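Local coordinates for flagellar biosynthesis protein FlhF (Bacillus subtilis, PDB 2PX0) that binds and hydrolyses GTP as a member of the signal-recognition-particle GTPase family and is necessary for flagellar biosynthesis, at residues 135-140 against 185-190; 125-130 against 158-163; 247-252 against 270-275. All blocks are in the same frame, centred on the assembly; numbering follows the deposited sequence.

Contact 1 (135-140 against 185-190)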
loop_
_atom_site.group_PDB
_atom_site.type_symbol
_atom_site.label_atom_id
_atom_site.label_comp_id
_atom_site.label_asym_id
_atom_site.label_seq_id
_atom_site.Cartn_x
_atom_site.Cartn_y
_atom_site.Cartn_z
ATOM N N LYS A 135 -31.706 -5.756 1.893
ATOM C CA LYS A 135 -31.777 -5.664 0.437
ATOM C C LYS A 135 -31.355 -6.921 -0.305
ATOM O O LYS A 135 -30.630 -7.755 0.224
ATOM C CB LYS A 135 -30.939 -4.482 -0.059
ATOM C CG LYS A 135 -31.512 -3.127 0.305
ATOM C CD LYS A 135 -30.687 -2.004 -0.286
ATOM C CE LYS A 135 -31.276 -0.651 0.083
ATOM N NZ LYS A 135 -32.664 -0.497 -0.439
ATOM N N LYS A 136 -31.839 -7.049 -1.536
ATOM C CA LYS A 136 -31.499 -8.179 -2.382
ATOM C C LYS A 136 -30.150 -7.874 -2.987
ATOM O O LYS A 136 -30.042 -7.055 -3.903
ATOM C CB LYS A 136 -32.517 -8.365 -3.514
ATOM C CG LYS A 136 -33.749 -9.176 -3.146
ATOM C CD LYS A 136 -34.614 -9.430 -4.374
ATOM C CE LYS A 136 -35.169 -8.119 -4.957
ATOM N NZ LYS A 136 -36.021 -8.347 -6.165
ATOM N N ILE A 137 -29.128 -8.548 -2.476
ATOM C CA ILE A 137 -27.766 -8.361 -2.935
ATOM C C ILE A 137 -27.387 -9.358 -4.021
ATOM O O ILE A 137 -27.907 -10.466 -4.084
ATOM C CB ILE A 137 -26.798 -8.520 -1.754
ATOM C CG1 ILE A 137 -27.230 -7.601 -0.617
ATOM C CG2 ILE A 137 -25.396 -8.180 -2.169
ATOM C CD1 ILE A 137 -27.439 -6.159 -1.046
ATOM N N ALA A 138 -26.471 -8.944 -4.879
ATOM C CA ALA A 138 -25.974 -9.794 -5.952
ATOM C C ALA A 138 -24.493 -9.461 -6.119
ATOM O O ALA A 138 -24.047 -8.386 -5.717
ATOM C CB ALA A 138 -26.723 -9.509 -7.236
ATOM N N PHE A 139 -23.731 -10.381 -6.699
ATOM C CA PHE A 139 -22.309 -10.160 -6.913
ATOM C C PHE A 139 -21.933 -10.388 -8.358
ATOM O O PHE A 139 -22.692 -10.970 -9.118
ATOM C CB PHE A 139 -21.493 -11.094 -6.035
ATOM C CG PHE A 139 -21.354 -10.624 -4.630
ATOM C CD1 PHE A 139 -20.527 -9.542 -4.324
ATOM C CD2 PHE A 139 -22.019 -11.271 -3.599
ATOM C CE1 PHE A 139 -20.361 -9.111 -3.000
ATOM C CE2 PHE A 139 -21.862 -10.852 -2.275
ATOM C CZ PHE A 139 -21.031 -9.770 -1.974
ATOM N N ILE A 140 -20.754 -9.908 -8.727
ATOM C CA ILE A 140 -20.219 -10.056 -10.077
ATOM C C ILE A 140 -18.732 -9.813 -9.977
ATOM O O ILE A 140 -18.300 -8.883 -9.302
ATOM C CB ILE A 140 -20.765 -8.992 -11.050
ATOM C CG1 ILE A 140 -22.250 -9.220 -11.329
ATOM C CG2 ILE A 140 -19.956 -9.014 -12.341
ATOM C CD1 ILE A 140 -22.823 -8.239 -12.326
ATOM N N HIS A 185 -29.151 -4.096 -5.471
ATOM C CA HIS A 185 -27.762 -3.738 -5.686
ATOM C C HIS A 185 -26.929 -4.920 -6.156
ATOM O O HIS A 185 -27.144 -6.066 -5.745
ATOM C CB HIS A 185 -27.181 -3.184 -4.391
ATOM C CG HIS A 185 -27.897 -1.973 -3.887
ATOM N ND1 HIS A 185 -27.792 -1.532 -2.587
ATOM C CD2 HIS A 185 -28.726 -1.106 -4.513
ATOM C CE1 HIS A 185 -28.528 -0.446 -2.431
ATOM N NE2 HIS A 185 -29.104 -0.167 -3.585
ATOM N N VAL A 186 -25.973 -4.628 -7.026
ATOM C CA VAL A 186 -25.084 -5.646 -7.551
ATOM C C VAL A 186 -23.662 -5.142 -7.319
ATOM O O VAL A 186 -23.228 -4.151 -7.915
ATOM C CB VAL A 186 -25.315 -5.851 -9.041
ATOM C CG1 VAL A 186 -24.573 -7.082 -9.506
ATOM C CG2 VAL A 186 -26.793 -5.961 -9.320
ATOM N N PHE A 187 -22.940 -5.818 -6.438
ATOM C CA PHE A 187 -21.578 -5.420 -6.127
ATOM C C PHE A 187 -20.536 -6.068 -7.045
ATOM O O PHE A 187 -20.311 -7.284 -7.006
ATOM C CB PHE A 187 -21.284 -5.720 -4.654
ATOM C CG PHE A 187 -22.178 -4.972 -3.701
ATOM C CD1 PHE A 187 -23.478 -5.413 -3.450
ATOM C CD2 PHE A 187 -21.748 -3.788 -3.102
ATOM C CE1 PHE A 187 -24.344 -4.682 -2.613
ATOM C CE2 PHE A 187 -22.609 -3.051 -2.265
ATOM C CZ PHE A 187 -23.909 -3.501 -2.024
ATOM N N VAL A 188 -19.924 -5.233 -7.886
ATOM C CA VAL A 188 -18.901 -5.676 -8.831
ATOM C C VAL A 188 -17.489 -5.421 -8.316
ATOM O O VAL A 188 -17.151 -4.300 -7.946
ATOM C CB VAL A 188 -19.040 -4.958 -10.170
ATOM C CG1 VAL A 188 -18.019 -5.508 -11.147
ATOM C CG2 VAL A 188 -20.440 -5.125 -10.705
ATOM N N ASP A 189 -16.677 -6.473 -8.311
ATOM C CA ASP A 189 -15.286 -6.426 -7.852
ATOM C C ASP A 189 -14.445 -6.441 -9.133
ATOM O O ASP A 189 -14.893 -6.959 -10.157
ATOM C CB ASP A 189 -15.011 -7.660 -6.966
ATOM C CG ASP A 189 -13.610 -7.670 -6.335
ATOM O OD1 ASP A 189 -12.962 -6.604 -6.268
ATOM O OD2 ASP A 189 -13.163 -8.759 -5.885
ATOM N N THR A 190 -13.254 -5.848 -9.095
ATOM C CA THR A 190 -12.395 -5.794 -10.280
ATOM C C THR A 190 -10.956 -6.202 -9.974
ATOM O O THR A 190 -10.546 -6.234 -8.817
ATOM C CB THR A 190 -12.362 -4.374 -10.901
ATOM O OG1 THR A 190 -11.624 -3.497 -10.041
ATOM C CG2 THR A 190 -13.771 -3.831 -11.076
#
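Ile140 and Val186 meet on one face of the sheet, where Ile140 CD1 comes within 3.5 Å of Val186 CG1, the valine branch that lies anti to its own backbone N (chi1 -169°). Ile140 CB also leans on Val188 CG2, and Ala138 CB completes this layer beside Val186. The other face carries the aromatics. Ile137 CG2 lies 3.6 Å from Phe187 CD1, with Ile137 CD1 near CE1 of the same ring, and the Phe139 ring brings CE1 to 3.9 Å from Phe187 CB.

The two strands run parallel, 25° apart, at one side of the parallel sheet of a P-loop GTPase, with 137-141 the outermost strand of the chain there. Helix 118-132 covers the Phe139 and Phe187 face, and helix 170-179 the Ile140 and Val188 face. Three sound backbone bonds join them: Phe187 N to Ala138 O at 2.9 Å, then Ile140 N to Phe187 O and Asp189 N to Ile140 O. Toward Lys136 the bonds are weak, both His185 N to Lys136 O and Ala138 N to His185 O.

At this N-terminal edge the methylenes of Lys135 cross the imidazole, Lys135 CD lying 3.4 Å from His185 CE1. With an alanine in place of His185, the Lys135 methylenes would probably lose the ring they rest on and be freer to turn. Lys136 leads away, its NZ bonded to Glu182 O. At the far end the Asp189 carboxylate accepts a bond from Thr119 OG1, its side chain about 4 Å from the magnesium ion at the nearest atoms.

Contact 2 (125-130 against 158-163)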
loop_
_atom_site.group_PDB
_atom_site.type_symbol
_atom_site.label_atom_id
_atom_site.label_comp_id
_atom_site.label_asym_id
_atom_site.label_seq_id
_atom_site.Cartn_x
_atom_site.Cartn_y
_atom_site.Cartn_z
ATOM N N LEU A 125 -19.170 -3.597 2.303
ATOM C CA LEU A 125 -20.262 -2.868 1.674
ATOM C C LEU A 125 -21.506 -3.703 1.327
ATOM O O LEU A 125 -22.619 -3.160 1.304
ATOM C CB LEU A 125 -19.743 -2.163 0.414
ATOM C CG LEU A 125 -19.902 -0.652 0.363
ATOM C CD1 LEU A 125 -19.357 -0.046 1.635
ATOM C CD2 LEU A 125 -19.181 -0.109 -0.827
ATOM N N ALA A 126 -21.323 -4.998 1.053
ATOM C CA ALA A 126 -22.445 -5.869 0.690
ATOM C C ALA A 126 -23.214 -6.380 1.894
ATOM O O ALA A 126 -24.441 -6.359 1.904
ATOM C CB ALA A 126 -21.961 -7.044 -0.147
ATOM N N ALA A 127 -22.499 -6.854 2.905
ATOM C CA ALA A 127 -23.160 -7.343 4.109
ATOM C C ALA A 127 -24.047 -6.235 4.677
ATOM O O ALA A 127 -25.199 -6.478 5.041
ATOM C CB ALA A 127 -22.129 -7.763 5.144
ATOM N N ILE A 128 -23.510 -5.018 4.729
ATOM C CA ILE A 128 -24.253 -3.876 5.254
ATOM C C ILE A 128 -25.558 -3.638 4.487
ATOM O O ILE A 128 -26.613 -3.450 5.093
ATOM C CB ILE A 128 -23.427 -2.569 5.187
ATOM C CG1 ILE A 128 -22.031 -2.776 5.772
ATOM C CG2 ILE A 128 -24.142 -1.479 5.957
ATOM C CD1 ILE A 128 -22.010 -3.075 7.250
ATOM N N SER A 129 -25.492 -3.630 3.161
ATOM C CA SER A 129 -26.694 -3.410 2.370
ATOM C C SER A 129 -27.706 -4.507 2.658
ATOM O O SER A 129 -28.897 -4.234 2.838
ATOM C CB SER A 129 -26.366 -3.383 0.875
ATOM O OG SER A 129 -25.845 -2.117 0.494
ATOM N N MET A 130 -27.230 -5.747 2.710
ATOM C CA MET A 130 -28.108 -6.873 2.981
ATOM C C MET A 130 -28.552 -6.909 4.438
ATOM O O MET A 130 -29.628 -6.425 4.785
ATOM C CB MET A 130 -27.414 -8.190 2.647
ATOM C CG MET A 130 -28.239 -9.414 3.028
ATOM S SD MET A 130 -27.397 -10.959 2.705
ATOM C CE MET A 130 -27.866 -11.213 0.993
ATOM N N GLU A 158 -21.379 -17.227 -0.887
ATOM C CA GLU A 158 -22.189 -18.359 -0.451
ATOM C C GLU A 158 -22.621 -18.097 0.988
ATOM O O GLU A 158 -23.773 -18.345 1.350
ATOM C CB GLU A 158 -21.400 -19.672 -0.522
ATOM C CG GLU A 158 -20.949 -20.076 -1.928
ATOM C CD GLU A 158 -20.126 -21.367 -1.940
ATOM O OE1 GLU A 158 -19.498 -21.694 -0.903
ATOM O OE2 GLU A 158 -20.088 -22.045 -2.995
ATOM N N LEU A 159 -21.694 -17.597 1.807
ATOM C CA LEU A 159 -21.996 -17.296 3.207
ATOM C C LEU A 159 -23.129 -16.284 3.280
ATOM O O LEU A 159 -24.147 -16.517 3.919
ATOM C CB LEU A 159 -20.770 -16.715 3.927
ATOM C CG LEU A 159 -19.672 -17.626 4.484
ATOM C CD1 LEU A 159 -18.640 -16.783 5.217
ATOM C CD2 LEU A 159 -20.268 -18.632 5.442
ATOM N N LEU A 160 -22.936 -15.152 2.616
ATOM C CA LEU A 160 -23.936 -14.100 2.605
ATOM C C LEU A 160 -25.149 -14.649 1.871
ATOM O O LEU A 160 -26.193 -14.003 1.794
ATOM C CB LEU A 160 -23.376 -12.876 1.879
ATOM C CG LEU A 160 -23.872 -11.505 2.323
ATOM C CD1 LEU A 160 -23.640 -11.353 3.813
ATOM C CD2 LEU A 160 -23.136 -10.416 1.547
ATOM N N GLN A 161 -24.996 -15.859 1.345
ATOM C CA GLN A 161 -26.058 -16.530 0.603
ATOM C C GLN A 161 -26.580 -15.591 -0.475
ATOM O O GLN A 161 -27.698 -15.082 -0.391
ATOM C CB GLN A 161 -27.189 -16.943 1.550
ATOM C CG GLN A 161 -27.709 -18.356 1.304
ATOM C CD GLN A 161 -28.792 -18.773 2.291
ATOM O OE1 GLN A 161 -28.536 -18.912 3.495
ATOM N NE2 GLN A 161 -30.007 -18.978 1.785
ATOM N N ALA A 162 -25.742 -15.359 -1.483
ATOM C CA ALA A 162 -26.073 -14.472 -2.593
ATOM C C ALA A 162 -25.468 -15.002 -3.893
ATOM O O ALA A 162 -24.538 -15.810 -3.875
ATOM C CB ALA A 162 -25.552 -13.059 -2.304
ATOM N N PRO A 163 -25.997 -14.555 -5.040
ATOM C CA PRO A 163 -25.518 -14.979 -6.359
ATOM C C PRO A 163 -24.264 -14.253 -6.843
ATOM O O PRO A 163 -24.044 -13.086 -6.529
ATOM C CB PRO A 163 -26.720 -14.707 -7.255
ATOM C CG PRO A 163 -27.311 -13.484 -6.639
ATOM C CD PRO A 163 -27.250 -13.788 -5.155
#
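Helix 118-132, which follows the P-loop, here receives the turn that ends helix 149-157. That turn fits a Schellman motif, with Gln161 at positive phi as the C-prime residue, and Leu160, the residue before Gln161 within it, faces the helix.

Leu160 does most of the touching. Its two methyls spread over the helix surface: CD2 sits 4.0 Å from Ala126 CB, and CD1 lies 4.1 Å from Ala127 CB. The two small alanines in succession leave Leu160 CD2 3.9 Å from the backbone at Ala127 N.

Met130 reaches out from one turn further along and runs alongside Leu160, pointing the other way. Its CG is anti to the backbone N (chi1 175°) and the chain stays straight through chi2, which carries the sulfur outward until Met130 SD lies 3.6 Å from Leu160 CG. A bend at chi3 (-87°) then turns the terminal methyl along the loop, and Met130 CE ends near the carbonyl of Leu160 and 4.4 Å from Ala162 CB. The side-chain packing is mainly apolar, a leucine laid against two alanines and the methionine thioether of one helix.

Beyond Ala162 the chain turns to the sheet, where Pro163 makes a backbone bond with Phe139. Ala126 and Met130 also pack on Ile137 of strand 137-141, so the helix bears on both loop and sheet. This is the layered alpha/beta packing of P-loop NTPases, in which the helix after the phosphate-binding loop lies against one face of the parallel sheet.

Contact 3 (247-252 against 270-275). With GNP (phosphoaminophosphonic acid-guanylate ester), chain J.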
loop_
_atom_site.group_PDB
_atom_site.type_symbol
_atom_site.label_atom_id
_atom_site.label_comp_id
_atom_site.label_asym_id
_atom_site.label_seq_id
_atom_site.Cartn_x
_atom_site.Cartn_y
_atom_site.Cartn_z
ATOM N N THR A 247 -8.663 3.382 2.235
ATOM C CA THR A 247 -8.561 2.299 3.183
ATOM C C THR A 247 -7.383 2.437 4.139
ATOM O O THR A 247 -6.531 3.307 3.991
ATOM C CB THR A 247 -8.414 0.979 2.449
ATOM O OG1 THR A 247 -7.159 0.978 1.762
ATOM C CG2 THR A 247 -9.557 0.783 1.442
ATOM N N LYS A 248 -7.366 1.571 5.140
ATOM C CA LYS A 248 -6.289 1.511 6.105
ATOM C C LYS A 248 -5.933 2.800 6.842
ATOM O O LYS A 248 -4.766 3.011 7.208
ATOM C CB LYS A 248 -5.053 0.944 5.403
ATOM C CG LYS A 248 -5.419 -0.081 4.343
ATOM C CD LYS A 248 -4.220 -0.845 3.847
ATOM C CE LYS A 248 -4.688 -1.986 2.951
ATOM N NZ LYS A 248 -3.588 -2.885 2.529
ATOM N N ILE A 249 -6.930 3.646 7.097
ATOM C CA ILE A 249 -6.667 4.885 7.818
ATOM C C ILE A 249 -6.170 4.537 9.211
ATOM O O ILE A 249 -5.513 5.339 9.867
ATOM C CB ILE A 249 -7.917 5.774 7.932
ATOM C CG1 ILE A 249 -9.012 5.043 8.695
ATOM C CG2 ILE A 249 -8.402 6.182 6.540
ATOM C CD1 ILE A 249 -10.275 5.886 8.880
ATOM N N ASP A 250 -6.478 3.327 9.651
ATOM C CA ASP A 250 -6.046 2.864 10.954
ATOM C C ASP A 250 -4.638 2.323 10.833
ATOM O O ASP A 250 -4.093 1.799 11.801
ATOM C CB ASP A 250 -6.933 1.727 11.426
ATOM C CG ASP A 250 -6.701 0.445 10.633
ATOM O OD1 ASP A 250 -6.938 0.460 9.407
ATOM O OD2 ASP A 250 -6.278 -0.577 11.228
ATOM N N GLU A 251 -4.043 2.435 9.651
ATOM C CA GLU A 251 -2.705 1.895 9.435
ATOM C C GLU A 251 -1.673 2.964 9.084
ATOM O O GLU A 251 -0.460 2.706 9.116
ATOM C CB GLU A 251 -2.772 0.845 8.326
ATOM C CG GLU A 251 -1.626 -0.133 8.306
ATOM C CD GLU A 251 -1.944 -1.339 7.444
ATOM O OE1 GLU A 251 -3.094 -1.821 7.499
ATOM O OE2 GLU A 251 -1.053 -1.816 6.717
ATOM N N THR A 252 -2.158 4.158 8.745
ATOM C CA THR A 252 -1.282 5.263 8.374
ATOM C C THR A 252 -0.977 6.137 9.583
ATOM O O THR A 252 -1.542 5.928 10.644
ATOM C CB THR A 252 -1.920 6.096 7.239
ATOM O OG1 THR A 252 -1.023 7.137 6.833
ATOM C CG2 THR A 252 -3.236 6.680 7.681
ATOM N N GLY A 270 -16.355 8.714 -0.317
ATOM C CA GLY A 270 -17.596 8.043 -0.008
ATOM C C GLY A 270 -17.356 7.272 1.270
ATOM O O GLY A 270 -17.986 7.517 2.292
ATOM N N PHE A 271 -16.387 6.372 1.224
ATOM C CA PHE A 271 -16.064 5.548 2.371
ATOM C C PHE A 271 -14.596 5.563 2.818
ATOM O O PHE A 271 -13.692 5.993 2.096
ATOM C CB PHE A 271 -16.490 4.117 2.054
ATOM C CG PHE A 271 -17.951 3.984 1.794
ATOM C CD1 PHE A 271 -18.859 3.955 2.853
ATOM C CD2 PHE A 271 -18.441 3.971 0.494
ATOM C CE1 PHE A 271 -20.228 3.924 2.613
ATOM C CE2 PHE A 271 -19.818 3.939 0.247
ATOM C CZ PHE A 271 -20.703 3.917 1.304
ATOM N N MET A 272 -14.381 5.094 4.037
ATOM C CA MET A 272 -13.058 4.980 4.611
ATOM C C MET A 272 -13.140 3.706 5.444
ATOM O O MET A 272 -14.175 3.417 6.030
ATOM C CB MET A 272 -12.714 6.178 5.503
ATOM C CG MET A 272 -12.457 7.496 4.756
ATOM S SD MET A 272 -11.199 8.537 5.571
ATOM C CE MET A 272 -11.842 8.572 7.187
ATOM N N THR A 273 -12.059 2.935 5.483
ATOM C CA THR A 273 -12.041 1.690 6.234
ATOM C C THR A 273 -11.035 1.813 7.366
ATOM O O THR A 273 -10.084 2.572 7.246
ATOM C CB THR A 273 -11.677 0.534 5.313
ATOM O OG1 THR A 273 -10.406 0.790 4.731
ATOM C CG2 THR A 273 -12.693 0.407 4.197
ATOM N N ASN A 274 -11.248 1.084 8.466
ATOM C CA ASN A 274 -10.342 1.175 9.620
ATOM C C ASN A 274 -9.924 -0.151 10.243
ATOM O O ASN A 274 -9.570 -0.192 11.417
ATOM C CB ASN A 274 -10.960 2.061 10.714
ATOM C CG ASN A 274 -12.407 1.688 11.030
ATOM O OD1 ASN A 274 -13.308 1.884 10.215
ATOM N ND2 ASN A 274 -12.629 1.149 12.211
ATOM N N GLY A 275 -9.948 -1.226 9.458
ATOM C CA GLY A 275 -9.553 -2.526 9.971
ATOM C C GLY A 275 -9.953 -3.659 9.048
ATOM O O GLY A 275 -10.436 -3.416 7.947
HETATM P PG GNP J . -6.200 -7.090 -5.122
HETATM O O1G GNP J . -4.893 -7.803 -5.073
HETATM O O2G GNP J . -7.353 -7.998 -5.598
HETATM O O3G GNP J . -6.138 -5.840 -5.924
HETATM N N3B GNP J . -6.438 -6.771 -3.488
HETATM P PB GNP J . -7.798 -5.996 -2.968
HETATM O O1B GNP J . -7.796 -4.603 -3.377
HETATM O O2B GNP J . -8.945 -6.870 -3.375
HETATM O O3A GNP J . -7.459 -6.111 -1.380
HETATM P PA GNP J . -7.878 -7.204 -0.363
HETATM O O1A GNP J . -9.348 -7.163 -0.108
HETATM O O2A GNP J . -7.228 -8.476 -0.877
HETATM O "O5'" GNP J . -7.187 -6.766 0.908
HETATM C "C5'" GNP J . -5.760 -6.712 0.956
HETATM C "C4'" GNP J . -5.282 -6.581 2.354
HETATM O "O4'" GNP J . -5.494 -5.362 2.986
HETATM C "C3'" GNP J . -5.885 -7.661 3.302
HETATM O "O3'" GNP J . -4.870 -8.295 4.083
HETATM C "C2'" GNP J . -6.841 -6.861 4.180
HETATM O "O2'" GNP J . -7.046 -7.405 5.449
HETATM C "C1'" GNP J . -6.145 -5.542 4.221
HETATM N N9 GNP J . -7.119 -4.454 4.468
HETATM C C8 GNP J . -8.218 -4.095 3.577
HETATM N N7 GNP J . -8.896 -3.097 4.083
HETATM C C5 GNP J . -8.200 -2.801 5.355
HETATM C C6 GNP J . -8.495 -1.788 6.356
HETATM O O6 GNP J . -9.348 -0.990 6.375
HETATM N N1 GNP J . -7.585 -1.844 7.407
HETATM C C2 GNP J . -6.575 -2.801 7.368
HETATM N N2 GNP J . -5.744 -2.691 8.529
HETATM N N3 GNP J . -6.262 -3.712 6.533
HETATM C C4 GNP J . -7.155 -3.644 5.512
#
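Guanine O6 of the bound GTP analogue is gripped from both segments: Gly275 N donates to it at 3.1 Å, Lys248 N reaches it only weakly, and the hydroxyl of Thr273, whose place is less sure, points to it as well. Thr247 to Asp250 form the TKID sequence, the guanine-specificity (G4) motif of GTPases, and the turn at 273-275 closes the pocket from the next strand.

Asp250 takes the N1 and N2 end of the same Watson-Crick edge. GNP N1 donates to Asp250 OD1 at 3.1 Å with a fairly straight N-H (153°), and N2 makes longer, weak bonds to the carboxylate. Asp250 CG sits between its backbone N and carbonyl carbon (chi1 71°), which turns the carboxylate toward guanine N1 and N2. Lys248 runs extended over one face of the purine, CG 4.0 Å from GNP C5 and CE 3.8 Å from GNP N9. Its NZ, less surely placed, bonds to the ribose O4', to Gly115 O and to Thr114 OG1 of the second subunit.

Between the segments, Ile249 N makes a weak bond to Thr273 O, and the Ile249 and Met272 side chains are set nearly perpendicular, with Ile249 CD1 3.5 Å from Met272 CE.

Overall arrangement
Going along the chain, the helix segment 125-130 comes first and opens contact 2. Segment 135-140, leading into strand 137-141, follows and opens contact 1 before 158-163 returns to close contact 2, and 185-190 closes contact 1 last, so the two loops cross. They also touch: Ala126 packs on Phe139, which ties helix, edge strand and loop into one block. Contact 3 opens afterwards at 247-252 and closes across helix 256-263 at 270-275. Its centre lies about 22 Å from that of contact 1, toward the other side of the same sheet. Leu125 and Phe271 bring contacts 2 and 3 together through helix 118-132.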